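Local coordinates for protein ATP-dependent DNA helicase (Mycobacterium smegmatis, PDB 5V9X) that couples ATP hydrolysis to 3'-to-5' movement along a single DNA strand and so probably unwinds RNA:DNA hybrids, at residues 670-675 with 862-867; 687-692 with 855-860; 141-146 with 167-172. All coordinates share one frame; numbering follows the deposited sequence.

Contact 1 (670-675 with 862-867)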
loop_
_atom_site.group_PDB
_atom_site.type_symbol
_atom_site.label_atom_id
_atom_site.label_comp_id
_atom_site.label_asym_id
_atom_site.label_seq_id
_atom_site.Cartn_x
_atom_site.Cartn_y
_atom_site.Cartn_z
ATOM N N ARG A 670 -7.474 30.818 9.979
ATOM C CA ARG A 670 -7.422 32.247 10.277
ATOM C C ARG A 670 -5.982 32.726 10.400
ATOM O O ARG A 670 -5.586 33.708 9.761
ATOM C CB ARG A 670 -8.205 32.547 11.558
ATOM C CG ARG A 670 -8.146 34.005 11.981
ATOM C CD ARG A 670 -9.019 34.293 13.193
ATOM N NE ARG A 670 -8.696 33.445 14.337
ATOM C CZ ARG A 670 -7.625 33.602 15.110
ATOM N NH1 ARG A 670 -6.756 34.571 14.859
ATOM N NH2 ARG A 670 -7.419 32.783 16.132
ATOM N N GLU A 671 -5.176 32.031 11.210
ATOM C CA GLU A 671 -3.784 32.433 11.398
ATOM C C GLU A 671 -2.996 32.342 10.098
ATOM O O GLU A 671 -2.156 33.203 9.812
ATOM C CB GLU A 671 -3.124 31.576 12.474
ATOM C CG GLU A 671 -3.638 31.814 13.881
ATOM C CD GLU A 671 -2.852 31.031 14.912
ATOM O OE1 GLU A 671 -1.623 30.883 14.737
ATOM O OE2 GLU A 671 -3.461 30.555 15.891
ATOM N N GLN A 672 -3.235 31.294 9.304
ATOM C CA GLN A 672 -2.578 31.199 8.005
ATOM C C GLN A 672 -3.018 32.335 7.093
ATOM O O GLN A 672 -2.209 32.887 6.337
ATOM C CB GLN A 672 -2.874 29.849 7.355
ATOM C CG GLN A 672 -2.143 29.637 6.041
ATOM C CD GLN A 672 -0.638 29.633 6.216
ATOM O OE1 GLN A 672 -0.123 29.141 7.217
ATOM N NE2 GLN A 672 0.075 30.190 5.245
ATOM N N ARG A 673 -4.300 32.698 7.155
ATOM C CA ARG A 673 -4.788 33.842 6.395
ATOM C C ARG A 673 -4.163 35.140 6.900
ATOM O O ARG A 673 -3.800 36.010 6.102
ATOM C CB ARG A 673 -6.315 33.898 6.477
ATOM C CG ARG A 673 -7.008 34.406 5.223
ATOM C CD ARG A 673 -8.515 34.181 5.281
ATOM N NE ARG A 673 -9.117 34.730 6.494
ATOM C CZ ARG A 673 -9.595 33.994 7.495
ATOM N NH1 ARG A 673 -9.552 32.669 7.430
ATOM N NH2 ARG A 673 -10.123 34.582 8.560
ATOM N N GLU A 674 -4.015 35.280 8.219
ATOM C CA GLU A 674 -3.393 36.481 8.767
ATOM C C GLU A 674 -1.914 36.564 8.414
ATOM O O GLU A 674 -1.352 37.663 8.361
ATOM C CB GLU A 674 -3.566 36.525 10.284
ATOM C CG GLU A 674 -5.001 36.680 10.753
ATOM C CD GLU A 674 -5.130 36.571 12.260
ATOM O OE1 GLU A 674 -4.094 36.405 12.936
ATOM O OE2 GLU A 674 -6.269 36.647 12.769
ATOM N N ALA A 675 -1.268 35.428 8.168
ATOM C CA ALA A 675 0.168 35.429 7.925
ATOM C C ALA A 675 0.523 35.657 6.459
ATOM O O ALA A 675 1.471 36.395 6.165
ATOM C CB ALA A 675 0.781 34.116 8.416
ATOM N N THR A 862 7.992 36.052 10.422
ATOM C CA THR A 862 8.156 34.767 11.080
ATOM C C THR A 862 7.332 33.741 10.316
ATOM O O THR A 862 6.291 34.084 9.743
ATOM C CB THR A 862 7.717 34.830 12.555
ATOM O OG1 THR A 862 7.896 33.553 13.179
ATOM C CG2 THR A 862 6.260 35.257 12.674
ATOM N N PRO A 863 7.788 32.489 10.259
ATOM C CA PRO A 863 7.082 31.478 9.461
ATOM C C PRO A 863 5.606 31.364 9.816
ATOM O O PRO A 863 5.229 31.313 10.990
ATOM C CB PRO A 863 7.839 30.186 9.789
ATOM C CG PRO A 863 9.214 30.641 10.103
ATOM C CD PRO A 863 9.073 31.981 10.775
ATOM N N SER A 864 4.769 31.329 8.779
ATOM C CA SER A 864 3.330 31.124 8.882
ATOM C C SER A 864 3.050 29.740 9.460
ATOM O O SER A 864 3.959 28.898 9.510
ATOM C CB SER A 864 2.676 31.280 7.507
ATOM O OG SER A 864 3.046 30.221 6.641
ATOM N N PRO A 865 1.823 29.464 9.916
ATOM C CA PRO A 865 1.518 28.105 10.395
ATOM C C PRO A 865 1.841 27.012 9.387
ATOM O O PRO A 865 2.388 25.969 9.769
ATOM C CB PRO A 865 0.014 28.177 10.692
ATOM C CG PRO A 865 -0.222 29.596 11.047
ATOM C CD PRO A 865 0.712 30.399 10.174
ATOM N N PHE A 866 1.524 27.223 8.106
ATOM C CA PHE A 866 1.829 26.215 7.096
ATOM C C PHE A 866 3.332 26.069 6.897
ATOM O O PHE A 866 3.841 24.951 6.756
ATOM C CB PHE A 866 1.151 26.563 5.770
ATOM C CG PHE A 866 -0.325 26.276 5.741
ATOM C CD1 PHE A 866 -1.035 26.051 6.910
ATOM C CD2 PHE A 866 -1.002 26.219 4.535
ATOM C CE1 PHE A 866 -2.390 25.786 6.876
ATOM C CE2 PHE A 866 -2.357 25.952 4.494
ATOM C CZ PHE A 866 -3.052 25.735 5.666
ATOM N N ALA A 867 4.055 27.191 6.874
ATOM C CA ALA A 867 5.508 27.132 6.761
ATOM C C ALA A 867 6.124 26.467 7.982
ATOM O O ALA A 867 7.070 25.681 7.857
ATOM C CB ALA A 867 6.077 28.538 6.571
#

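Contact 2 (687-692 with 855-860)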
loop_
_atom_site.group_PDB
_atom_site.type_symbol
_atom_site.label_atom_id
_atom_site.label_comp_id
_atom_site.label_asym_id
_atom_site.label_seq_id
_atom_site.Cartn_x
_atom_site.Cartn_y
_atom_site.Cartn_z
ATOM N N VAL A 687 3.947 31.557 -2.369
ATOM C CA VAL A 687 5.393 31.553 -2.203
ATOM C C VAL A 687 5.719 32.472 -1.034
ATOM O O VAL A 687 5.493 33.686 -1.099
ATOM C CB VAL A 687 6.112 31.989 -3.487
ATOM C CG1 VAL A 687 7.597 32.143 -3.231
ATOM C CG2 VAL A 687 5.861 30.972 -4.591
ATOM N N GLU A 688 6.242 31.893 0.042
ATOM C CA GLU A 688 6.499 32.607 1.284
ATOM C C GLU A 688 8.000 32.727 1.494
ATOM O O GLU A 688 8.733 31.749 1.322
ATOM C CB GLU A 688 5.848 31.887 2.466
ATOM C CG GLU A 688 6.176 32.484 3.817
ATOM C CD GLU A 688 5.380 31.846 4.933
ATOM O OE1 GLU A 688 4.523 30.986 4.636
ATOM O OE2 GLU A 688 5.609 32.204 6.105
ATOM N N ARG A 689 8.450 33.922 1.867
ATOM C CA ARG A 689 9.867 34.192 2.049
ATOM C C ARG A 689 10.107 34.845 3.403
ATOM O O ARG A 689 9.324 35.692 3.845
ATOM C CB ARG A 689 10.409 35.090 0.931
ATOM C CG ARG A 689 11.910 35.311 0.989
ATOM C CD ARG A 689 12.412 36.182 -0.154
ATOM N NE ARG A 689 11.684 37.446 -0.251
ATOM C CZ ARG A 689 10.731 37.689 -1.145
ATOM N NH1 ARG A 689 10.392 36.756 -2.023
ATOM N NH2 ARG A 689 10.117 38.865 -1.163
ATOM N N PHE A 690 11.191 34.438 4.054
ATOM C CA PHE A 690 11.637 35.044 5.300
ATOM C C PHE A 690 13.128 34.777 5.438
ATOM O O PHE A 690 13.697 33.948 4.722
ATOM C CB PHE A 690 10.856 34.505 6.506
ATOM C CG PHE A 690 10.904 33.006 6.647
ATOM C CD1 PHE A 690 9.930 32.210 6.066
ATOM C CD2 PHE A 690 11.917 32.395 7.370
ATOM C CE1 PHE A 690 9.967 30.832 6.197
ATOM C CE2 PHE A 690 11.961 31.018 7.502
ATOM C CZ PHE A 690 10.985 30.237 6.916
ATOM N N ARG A 691 13.760 35.493 6.361
ATOM C CA ARG A 691 15.178 35.310 6.633
ATOM C C ARG A 691 15.359 34.512 7.916
ATOM O O ARG A 691 14.612 34.691 8.884
ATOM C CB ARG A 691 15.906 36.651 6.736
ATOM C CG ARG A 691 15.396 37.571 7.827
ATOM C CD ARG A 691 16.298 38.782 7.976
ATOM N NE ARG A 691 16.448 39.507 6.718
ATOM C CZ ARG A 691 15.626 40.468 6.309
ATOM N NH1 ARG A 691 15.837 41.076 5.149
ATOM N NH2 ARG A 691 14.591 40.821 7.059
ATOM N N ASP A 692 16.343 33.621 7.909
ATOM C CA ASP A 692 16.641 32.815 9.079
ATOM C C ASP A 692 17.185 33.693 10.203
ATOM O O ASP A 692 17.615 34.829 9.988
ATOM C CB ASP A 692 17.661 31.728 8.734
ATOM C CG ASP A 692 17.505 30.487 9.588
ATOM O OD1 ASP A 692 17.789 29.381 9.083
ATOM O OD2 ASP A 692 17.081 30.615 10.755
ATOM N N ILE A 855 -0.641 32.502 -8.286
ATOM C CA ILE A 855 0.557 32.422 -7.457
ATOM C C ILE A 855 0.726 33.757 -6.750
ATOM O O ILE A 855 0.541 34.819 -7.353
ATOM C CB ILE A 855 1.812 32.067 -8.283
ATOM C CG1 ILE A 855 1.722 30.630 -8.793
ATOM C CG2 ILE A 855 3.078 32.245 -7.453
ATOM C CD1 ILE A 855 2.929 30.189 -9.566
ATOM N N VAL A 856 1.066 33.704 -5.465
ATOM C CA VAL A 856 1.171 34.891 -4.626
ATOM C C VAL A 856 2.531 34.887 -3.943
ATOM O O VAL A 856 2.913 33.892 -3.317
ATOM C CB VAL A 856 0.040 34.948 -3.582
ATOM C CG1 VAL A 856 0.206 36.158 -2.678
ATOM C CG2 VAL A 856 -1.321 34.968 -4.268
ATOM N N GLU A 857 3.263 35.993 -4.072
ATOM C CA GLU A 857 4.494 36.199 -3.320
ATOM C C GLU A 857 4.180 36.985 -2.056
ATOM O O GLU A 857 3.469 37.995 -2.107
ATOM C CB GLU A 857 5.536 36.953 -4.146
ATOM C CG GLU A 857 5.770 36.406 -5.534
ATOM C CD GLU A 857 7.011 36.993 -6.184
ATOM O OE1 GLU A 857 7.967 37.325 -5.450
ATOM O OE2 GLU A 857 7.029 37.128 -7.427
ATOM N N VAL A 858 4.711 36.527 -0.929
ATOM C CA VAL A 858 4.550 37.219 0.343
ATOM C C VAL A 858 5.827 37.044 1.151
ATOM O O VAL A 858 6.456 35.981 1.121
ATOM C CB VAL A 858 3.315 36.707 1.119
ATOM C CG1 VAL A 858 3.455 35.228 1.462
ATOM C CG2 VAL A 858 3.079 37.540 2.374
ATOM N N GLU A 859 6.229 38.104 1.844
ATOM C CA GLU A 859 7.352 38.063 2.766
ATOM C C GLU A 859 6.823 38.172 4.189
ATOM O O GLU A 859 6.053 39.087 4.501
ATOM C CB GLU A 859 8.352 39.185 2.480
ATOM C CG GLU A 859 9.493 39.252 3.484
ATOM C CD GLU A 859 10.597 40.197 3.057
ATOM O OE1 GLU A 859 10.753 40.417 1.836
ATOM O OE2 GLU A 859 11.308 40.721 3.940
ATOM N N THR A 860 7.228 37.236 5.039
ATOM C CA THR A 860 6.769 37.172 6.416
ATOM C C THR A 860 7.927 37.441 7.368
ATOM O O THR A 860 9.086 37.152 7.060
ATOM C CB THR A 860 6.146 35.807 6.725
ATOM O OG1 THR A 860 6.972 34.769 6.180
ATOM C CG2 THR A 860 4.753 35.708 6.119
#

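Contact 3 (141-146 with 167-172). With nucleotides of chain B.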
loop_
_atom_site.group_PDB
_atom_site.type_symbol
_atom_site.label_atom_id
_atom_site.label_comp_id
_atom_site.label_asym_id
_atom_site.label_seq_id
_atom_site.Cartn_x
_atom_site.Cartn_y
_atom_site.Cartn_z
ATOM N N GLY A 141 -6.037 -25.776 4.031
ATOM C CA GLY A 141 -4.712 -25.552 4.560
ATOM C C GLY A 141 -4.262 -24.121 4.335
ATOM O O GLY A 141 -4.733 -23.429 3.432
ATOM N N VAL A 142 -3.336 -23.685 5.187
ATOM C CA VAL A 142 -2.732 -22.359 5.094
ATOM C C VAL A 142 -1.230 -22.535 4.943
ATOM O O VAL A 142 -0.591 -23.202 5.768
ATOM C CB VAL A 142 -3.054 -21.486 6.317
ATOM C CG1 VAL A 142 -2.285 -20.174 6.245
ATOM C CG2 VAL A 142 -4.535 -21.214 6.388
ATOM N N ARG A 143 -0.668 -21.933 3.898
ATOM C CA ARG A 143 0.773 -21.913 3.677
ATOM C C ARG A 143 1.233 -20.462 3.656
ATOM O O ARG A 143 0.936 -19.725 2.709
ATOM C CB ARG A 143 1.146 -22.628 2.382
ATOM C CG ARG A 143 2.575 -22.373 1.929
ATOM C CD ARG A 143 3.599 -22.820 2.964
ATOM N NE ARG A 143 4.940 -22.374 2.605
ATOM C CZ ARG A 143 5.707 -22.971 1.699
ATOM N NH1 ARG A 143 5.267 -24.044 1.056
ATOM N NH2 ARG A 143 6.916 -22.495 1.430
ATOM N N SER A 144 1.948 -20.055 4.701
ATOM C CA SER A 144 2.562 -18.737 4.771
ATOM C C SER A 144 3.961 -18.910 5.346
ATOM O O SER A 144 4.440 -20.031 5.538
ATOM C CB SER A 144 1.711 -17.777 5.611
ATOM O OG SER A 144 1.819 -18.085 6.991
ATOM N N GLY A 145 4.623 -17.787 5.629
ATOM C CA GLY A 145 5.932 -17.842 6.253
ATOM C C GLY A 145 5.920 -18.429 7.648
ATOM O O GLY A 145 6.956 -18.909 8.120
ATOM N N ASP A 146 4.769 -18.412 8.319
ATOM C CA ASP A 146 4.663 -18.943 9.671
ATOM C C ASP A 146 4.553 -20.459 9.715
ATOM O O ASP A 146 4.626 -21.037 10.806
ATOM C CB ASP A 146 3.456 -18.325 10.384
ATOM C CG ASP A 146 3.596 -16.832 10.569
ATOM O OD1 ASP A 146 4.730 -16.363 10.804
ATOM O OD2 ASP A 146 2.571 -16.125 10.476
ATOM N N PRO A 167 0.916 -14.120 -2.000
ATOM C CA PRO A 167 1.618 -14.077 -3.293
ATOM C C PRO A 167 3.062 -14.529 -3.190
ATOM O O PRO A 167 3.541 -15.274 -4.053
ATOM C CB PRO A 167 1.508 -12.601 -3.703
ATOM C CG PRO A 167 0.320 -12.089 -2.967
ATOM C CD PRO A 167 0.320 -12.815 -1.658
ATOM N N GLU A 168 3.766 -14.103 -2.140
ATOM C CA GLU A 168 5.154 -14.514 -1.950
ATOM C C GLU A 168 5.264 -16.026 -1.795
ATOM O O GLU A 168 6.133 -16.662 -2.402
ATOM C CB GLU A 168 5.748 -13.803 -0.730
ATOM C CG GLU A 168 6.024 -12.313 -0.918
ATOM C CD GLU A 168 4.763 -11.464 -0.941
ATOM O OE1 GLU A 168 3.678 -11.983 -0.595
ATOM O OE2 GLU A 168 4.857 -10.272 -1.307
ATOM N N SER A 169 4.387 -16.623 -0.986
ATOM C CA SER A 169 4.473 -18.061 -0.753
ATOM C C SER A 169 4.011 -18.853 -1.969
ATOM O O SER A 169 4.547 -19.933 -2.246
ATOM C CB SER A 169 3.666 -18.447 0.482
ATOM O OG SER A 169 4.401 -18.187 1.664
ATOM N N LEU A 170 3.018 -18.344 -2.703
ATOM C CA LEU A 170 2.658 -18.969 -3.973
ATOM C C LEU A 170 3.856 -19.014 -4.909
ATOM O O LEU A 170 4.064 -20.003 -5.623
ATOM C CB LEU A 170 1.500 -18.219 -4.630
ATOM C CG LEU A 170 1.067 -18.782 -5.988
ATOM C CD1 LEU A 170 0.574 -20.215 -5.833
ATOM C CD2 LEU A 170 0.003 -17.910 -6.641
ATOM N N PHE A 171 4.661 -17.952 -4.905
ATOM C CA PHE A 171 5.892 -17.933 -5.686
ATOM C C PHE A 171 6.835 -19.049 -5.251
ATOM O O PHE A 171 7.461 -19.707 -6.092
ATOM C CB PHE A 171 6.553 -16.563 -5.538
ATOM C CG PHE A 171 7.817 -16.394 -6.333
ATOM C CD1 PHE A 171 7.768 -16.168 -7.699
ATOM C CD2 PHE A 171 9.051 -16.415 -5.703
ATOM C CE1 PHE A 171 8.929 -15.988 -8.423
ATOM C CE2 PHE A 171 10.213 -16.237 -6.424
ATOM C CZ PHE A 171 10.151 -16.022 -7.784
ATOM N N LEU A 172 6.934 -19.288 -3.940
ATOM C CA LEU A 172 7.842 -20.315 -3.437
ATOM C C LEU A 172 7.392 -21.709 -3.857
ATOM O O LEU A 172 8.216 -22.533 -4.272
ATOM C CB LEU A 172 7.947 -20.221 -1.915
ATOM C CG LEU A 172 8.435 -18.875 -1.375
ATOM C CD1 LEU A 172 8.459 -18.869 0.149
ATOM C CD2 LEU A 172 9.804 -18.542 -1.935
ATOM P P DC B 10 4.788 -14.874 3.608
ATOM O OP1 DC B 10 4.294 -15.796 2.561
ATOM O OP2 DC B 10 4.303 -14.999 4.999
ATOM O "O5'" DC B 10 6.378 -14.968 3.668
ATOM C "C5'" DC B 10 7.125 -15.081 2.478
ATOM C "C4'" DC B 10 8.606 -15.086 2.791
ATOM O "O4'" DC B 10 9.040 -13.742 3.103
ATOM C "C3'" DC B 10 9.002 -15.952 3.992
ATOM O "O3'" DC B 10 9.978 -16.888 3.605
ATOM C "C2'" DC B 10 9.563 -14.951 5.007
ATOM C "C1'" DC B 10 10.015 -13.818 4.107
ATOM N N1 DC B 10 10.097 -12.505 4.799
ATOM C C2 DC B 10 11.180 -11.661 4.542
ATOM O O2 DC B 10 12.044 -12.024 3.734
ATOM N N3 DC B 10 11.249 -10.466 5.182
ATOM C C4 DC B 10 10.291 -10.116 6.045
ATOM N N4 DC B 10 10.400 -8.931 6.655
ATOM C C5 DC B 10 9.180 -10.968 6.321
ATOM C C6 DC B 10 9.124 -12.140 5.683
ATOM P P DG B 12 10.160 -23.231 0.771
ATOM O OP1 DG B 12 8.912 -23.024 0.003
ATOM O OP2 DG B 12 10.100 -23.644 2.191
ATOM O "O5'" DG B 12 11.043 -24.287 -0.021
ATOM C "C5'" DG B 12 11.592 -23.929 -1.269
ATOM C "C4'" DG B 12 12.801 -24.778 -1.575
ATOM O "O4'" DG B 12 13.820 -24.530 -0.581
ATOM C "C3'" DG B 12 12.533 -26.282 -1.568
ATOM O "O3'" DG B 12 12.954 -26.839 -2.795
ATOM C "C2'" DG B 12 13.348 -26.815 -0.384
ATOM C "C1'" DG B 12 14.407 -25.742 -0.182
ATOM N N9 DG B 12 14.822 -25.596 1.208
ATOM C C8 DG B 12 14.014 -25.639 2.320
ATOM N N7 DG B 12 14.661 -25.469 3.439
ATOM C C5 DG B 12 15.983 -25.297 3.045
ATOM C C6 DG B 12 17.144 -25.071 3.822
ATOM O O6 DG B 12 17.236 -24.977 5.054
ATOM N N1 DG B 12 18.282 -24.956 3.027
ATOM C C2 DG B 12 18.296 -25.046 1.654
ATOM N N2 DG B 12 19.492 -24.907 1.062
ATOM N N3 DG B 12 17.214 -25.256 0.914
ATOM C C4 DG B 12 16.098 -25.372 1.674
HETATM O O HOH W 1 6.468 -19.788 2.963
#

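Contact 1 (670-675 with 862-867)
Gln-672, on helix 661-676, reaches across to the first turn of helix 865-870 and helps Ser-864 cap that helix at its N-terminus. Its CB comes only near the rim of the Phe-866 ring, at CE1. With CG anti to the backbone N (chi1 -176°), the chain swings over this ring, and Gln-672 CG settles above the middle of one face, 3.7 Å from the centroid of the Phe-866 ring, in a CH-pi contact. A bend at the next torsion turns the amide back toward Ser-864. Gln-672 CD lies over the base of the ring, 3.4 Å from Phe-866 CG, and the amide plane is stacked on the ring at a tilt of 25°. The two amide atoms then part company. Gln-672 OE1 accepts from Phe-866 N at 2.7 Å, with an N-H...O angle of 159° and the donor tilted out of the carbonyl plane, while NE2 gives a weak hydrogen bond to Ser-864 OG.

That hydroxyl is the N-cap proper. It takes the N-H of Ala-867, so two amides of the opening turn are satisfied by side chains, one from each segment. Ser-864 OG also pairs with Glu-688 on the neighbouring strand.

Pro-865, the first residue of the helix, packs against helix 661-676: its CG lies 3.8 Å from Glu-671 CB, the two side chains crossing at about a right angle. The Glu-671 carboxylate forms a salt bridge with Arg-433 through OE1. One turn on from Glu-671, Ala-675 CB rests 3.5 Å from Ser-864 CB.

Contact 2 (687-692 with 855-860)
Val-687 and Glu-857 face each other as partners in a parallel pair of strands, and the register continues through Glu-688 with Val-858 and Arg-689 with Glu-859. Four backbone hydrogen bonds hold it. Val-687 gives its N-H to Val-856 O and takes one from Val-858 N; two residues on, Arg-689 repeats the pattern with Val-858 O (N to O 3.0 Å) and Thr-860 N (O to N 2.9 Å). Between these bonds, CA-H...O contacts such as Glu-688 CA to Val-858 O at 3.4 Å fill in the ladder.

Polar side chains add a bond on each face of the sheet. Glu-688 runs out fully extended, and its OE2 accepts from Thr-860 OG1 at 2.9 Å, met on the anti side of the carboxylate and slightly out of its plane; OE1 is taken by Ser-864, so both oxygens are held. From the other face Arg-689 bends at chi3 (53°) to bring NH2 to Glu-859 OE1, a salt bridge whose hydrogen bond, at 3.4 Å, is weak, with the two flat groups turned 78° apart.

Apolar contact is modest: Val-687 CG2 touches Ile-855 CG2 at 4.2 Å.

Helix 661-676 lies against the Glu-688 and Val-858 face, touching both through Thr-676. Strand 684-691 pairs antiparallel with strand 697-702 on its other side, so the five-stranded sheet is mixed; 854-859 is its outermost strand in this chain.

Contact 3 (141-146 with 167-172)
The single DNA strand runs here along the first RecA-like domain, between the end of outermost strand 140-143 and the start of helix 167-174; the Thr-166, Pro-167, Glu-168 run matches what is probably motif Ib of superfamily 2 helicases. Ser-169 CB packs against Arg-143 O at 3.7 Å, and the two segments are otherwise joined largely through what lies between them.

The phosphate of DC10 of chain B is gripped from both segments. Ser-169 OG donates to its OP1 at 2.6 Å, while Gly-145 N donates to OP2 at 2.9 Å; with no side chain there, the glycine lets the phosphate come right up to the backbone. Just before it, Ser-144 turns its OG back to accept from Asp-146 N, an ST turn that shapes the loop presenting the Gly-145 amide.

Arg-143 reaches further along the strand, to the phosphate of DG12 of chain B, two nucleotides on from DC10. CG is anti to the backbone N (chi1 167°), and a bend at chi2 (60°) carries the guanidinium past Leu-172, whose CD1 lies 4.1 Å from Arg-143 NH2. NH2 donates to OP1 of DG12, which sits at the guanidinium edge and in its plane. The NE side is used as well: a water accepts from Arg-143 NE at 3.0 Å and donates to Ser-169 OG at 2.9 Å, with a weak bond to Ser-144 O. Through this water Ser-169 OG, itself bonded to the DC10 phosphate, is linked to Arg-143 NE.

The three hydrogen bonds to DC10 and DG12 all go to phosphate oxygens, and the positive charge of Arg-143 probably adds attraction for the DG12 phosphate. Such a grip is consistent with binding independent of base sequence, as expected of a tracking helicase.

Contact 3 comes first along the chain, at one margin of the seven-stranded parallel sheet of the first RecA-like domain. Contacts 1 and 2 follow much later, on the opposite side of the molecule's centre: the centres of contacts 1 and 3 lie about 51 Å apart, those of contacts 2 and 3 about 54 Å. Contacts 1 and 2, by contrast, are neighbours, with centres about 11 Å apart, and contact 2 is nested inside the loop closed by contact 1. Helix 661-676 leads into strand 684-691, and strand 854-859 into helix 865-870, so the two contacts join the same helix and strand pairs, touching at Ser-864 and Glu-688, within the C-terminal part of the chain.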